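Local coordinates for DUF327 domain-containing protein (Thermotoga maritima MSB8, PDB 2P61), which is of unknown function and, as modelled, folds into an almost wholly helical bundle of four helices, one of them with a predicted coiled-coil stretch, at residues Asp39-Glu42 and Asp43-Asp47. Sequence-based numbering, arbitrary orientation.
Sequences DILE and DVKED
Backbone bonding between I40 and V44 and between E42 and E46 follows the i to i+4 pattern of a helical backbone, here within helix 37-69. V44 N reaches I40 O at 2.9 Å, with an N-H...O angle of 165°. E46 N meets E42 O at 3.0 Å. The bond from K45 N to L41 O is weak, bent to 129° at the hydrogen, and the same N-H makes a second weak bond to E42 O.

Apolar contact is slight: the CG2 methyls of I40 and V44 lie 4.2 Å apart. In I40 the CG1 branch lies beside the backbone N, which puts CG2 anti to it, while V44 CG2 lies beside its own N.

On another flank, E42 bends at chi2 (-62°), and its OE2 lies 3.5 Å from CD of K45. The lysine chain bends at its last torsion, carrying NZ to 4.1 Å from CD2 of L41. The charged ends, E42 OE2 and K45 NZ, remain 5.2 Å apart, too far for a salt bridge.

This is i to i+4 and i to i+3 packing on an exposed helical surface, its centre about 25 Å from the centre of the chain. The hydrogen bonds between 39-42 and 43-47 all run backbone to backbone, whereas the side chains meet through van der Waals contacts; the opposite charges of E42 and K45 may add a weak electrostatic attraction in this exposed setting.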
ATOM      1  N   ASP A  39      -3.850  -5.939  30.586  1.00112.93           N
ATOM      2  CA  ASP A  39      -2.552  -5.506  30.124  1.00112.16           C
ATOM      3  C   ASP A  39      -2.040  -6.557  29.139  1.00110.30           C
ATOM      4  O   ASP A  39      -1.332  -6.237  28.182  1.00110.94           O
ATOM      5  CB  ASP A  39      -1.578  -5.315  31.292  1.00113.41           C
ATOM      6  CG  ASP A  39      -0.672  -4.086  31.112  1.00116.32           C
ATOM      7  OD1 ASP A  39       0.562  -4.261  30.868  1.00116.98           O
ATOM      8  OD2 ASP A  39      -1.215  -2.945  31.212  1.00117.73           O
ATOM      9  N   ILE A  40      -2.409  -7.813  29.343  1.00107.29           N
ATOM     10  CA  ILE A  40      -2.135  -8.786  28.300  1.00104.98           C
ATOM     11  C   ILE A  40      -3.106  -8.613  27.100  1.00103.44           C
ATOM     12  O   ILE A  40      -2.710  -8.738  25.958  1.00102.82           O
ATOM     13  CB  ILE A  40      -1.977 -10.241  28.864  1.00105.22           C
ATOM     14  CG1 ILE A  40      -0.826 -10.254  29.893  1.00105.03           C
ATOM     15  CG2 ILE A  40      -1.672 -11.271  27.730  1.00103.32           C
ATOM     16  CD1 ILE A  40      -0.830 -11.420  30.879  1.00104.95           C
ATOM     17  N   LEU A  41      -4.359  -8.261  27.370  1.00102.13           N
ATOM     18  CA  LEU A  41      -5.335  -8.057  26.301  1.00100.39           C
ATOM     19  C   LEU A  41      -4.868  -7.043  25.245  1.00 99.66           C
ATOM     20  O   LEU A  41      -4.909  -7.346  24.052  1.00 98.73           O
ATOM     21  CB  LEU A  41      -6.736  -7.718  26.843  1.00 99.73           C
ATOM     22  CG  LEU A  41      -7.852  -8.159  25.870  1.00 98.49           C
ATOM     23  CD1 LEU A  41      -8.096  -9.631  25.953  1.00 94.73           C
ATOM     24  CD2 LEU A  41      -9.165  -7.408  26.082  1.00100.35           C
ATOM     25  N   GLU A  42      -4.425  -5.867  25.698  1.00 99.02           N
ATOM     26  CA  GLU A  42      -3.815  -4.838  24.838  1.00 99.06           C
ATOM     27  C   GLU A  42      -2.573  -5.334  24.069  1.00 97.72           C
ATOM     28  O   GLU A  42      -2.315  -4.862  22.967  1.00 96.83           O
ATOM     29  CB  GLU A  42      -3.441  -3.566  25.638  1.00 99.76           C
ATOM     30  CG  GLU A  42      -4.617  -2.672  26.157  1.00102.91           C
ATOM     31  CD  GLU A  42      -5.499  -2.077  25.044  1.00107.23           C
ATOM     32  OE1 GLU A  42      -5.231  -0.915  24.628  1.00107.44           O
ATOM     33  OE2 GLU A  42      -6.454  -2.778  24.590  1.00107.87           O
ATOM     34  N   ASP A  43      -1.811  -6.259  24.667  1.00 96.47           N
ATOM     35  CA  ASP A  43      -0.661  -6.873  23.993  1.00 95.17           C
ATOM     36  C   ASP A  43      -1.113  -7.820  22.899  1.00 93.87           C
ATOM     37  O   ASP A  43      -0.569  -7.826  21.822  1.00 94.30           O
ATOM     38  CB  ASP A  43       0.258  -7.607  24.967  1.00 95.36           C
ATOM     39  CG  ASP A  43       1.134  -6.659  25.799  1.00 97.27           C
ATOM     40  OD1 ASP A  43       0.693  -5.533  26.154  1.00 96.13           O
ATOM     41  OD2 ASP A  43       2.284  -7.063  26.101  1.00 99.85           O
ATOM     42  N   VAL A  44      -2.120  -8.622  23.165  1.00 92.16           N
ATOM     43  CA  VAL A  44      -2.691  -9.441  22.124  1.00 90.54           C
ATOM     44  C   VAL A  44      -3.310  -8.561  21.020  1.00 91.05           C
ATOM     45  O   VAL A  44      -3.356  -8.947  19.879  1.00 91.37           O
ATOM     46  CB  VAL A  44      -3.689 -10.433  22.733  1.00 89.77           C
ATOM     47  CG1 VAL A  44      -4.368 -11.284  21.692  1.00 87.38           C
ATOM     48  CG2 VAL A  44      -2.974 -11.294  23.738  1.00 88.96           C
ATOM     49  N   LYS A  45      -3.788  -7.378  21.350  1.00 91.61           N
ATOM     50  CA  LYS A  45      -4.494  -6.588  20.360  1.00 92.76           C
ATOM     51  C   LYS A  45      -3.472  -5.997  19.410  1.00 92.97           C
ATOM     52  O   LYS A  45      -3.660  -6.061  18.204  1.00 92.96           O
ATOM     53  CB  LYS A  45      -5.313  -5.468  21.014  1.00 92.92           C
ATOM     54  CG  LYS A  45      -6.749  -5.856  21.422  1.00 93.93           C
ATOM     55  CD  LYS A  45      -7.561  -4.568  21.817  1.00 94.69           C
ATOM     56  CE  LYS A  45      -9.137  -4.732  21.668  1.00 96.59           C
ATOM     57  NZ  LYS A  45      -9.801  -5.975  22.257  1.00 92.50           N
ATOM     58  N   GLU A  46      -2.402  -5.443  20.003  1.00 92.96           N
ATOM     59  CA  GLU A  46      -1.263  -4.785  19.370  1.00 92.84           C
ATOM     60  C   GLU A  46      -0.581  -5.773  18.439  1.00 90.42           C
ATOM     61  O   GLU A  46      -0.306  -5.438  17.290  1.00 90.88           O
ATOM     62  CB  GLU A  46      -0.276  -4.287  20.460  1.00 92.63           C
ATOM     63  CG  GLU A  46       0.557  -2.964  20.187  1.00 97.01           C
ATOM     64  CD  GLU A  46       1.145  -2.289  21.516  1.00 98.20           C
ATOM     65  OE1 GLU A  46       1.345  -3.028  22.526  1.00103.48           O
ATOM     66  OE2 GLU A  46       1.400  -1.031  21.551  1.00101.13           O
ATOM     67  N   ASP A  47      -0.332  -6.989  18.908  1.00 88.10           N
ATOM     68  CA  ASP A  47       0.363  -7.979  18.088  1.00 86.54           C
ATOM     69  C   ASP A  47      -0.521  -8.453  16.955  1.00 85.17           C
ATOM     70  O   ASP A  47      -0.072  -8.641  15.822  1.00 85.35           O
ATOM     71  CB  ASP A  47       0.806  -9.187  18.907  1.00 86.69           C
ATOM     72  CG  ASP A  47       1.619  -8.805  20.118  1.00 88.94           C
ATOM     73  OD1 ASP A  47       1.934  -7.585  20.300  1.00 88.26           O
ATOM     74  OD2 ASP A  47       1.914  -9.738  20.904  1.00 91.42           O
TER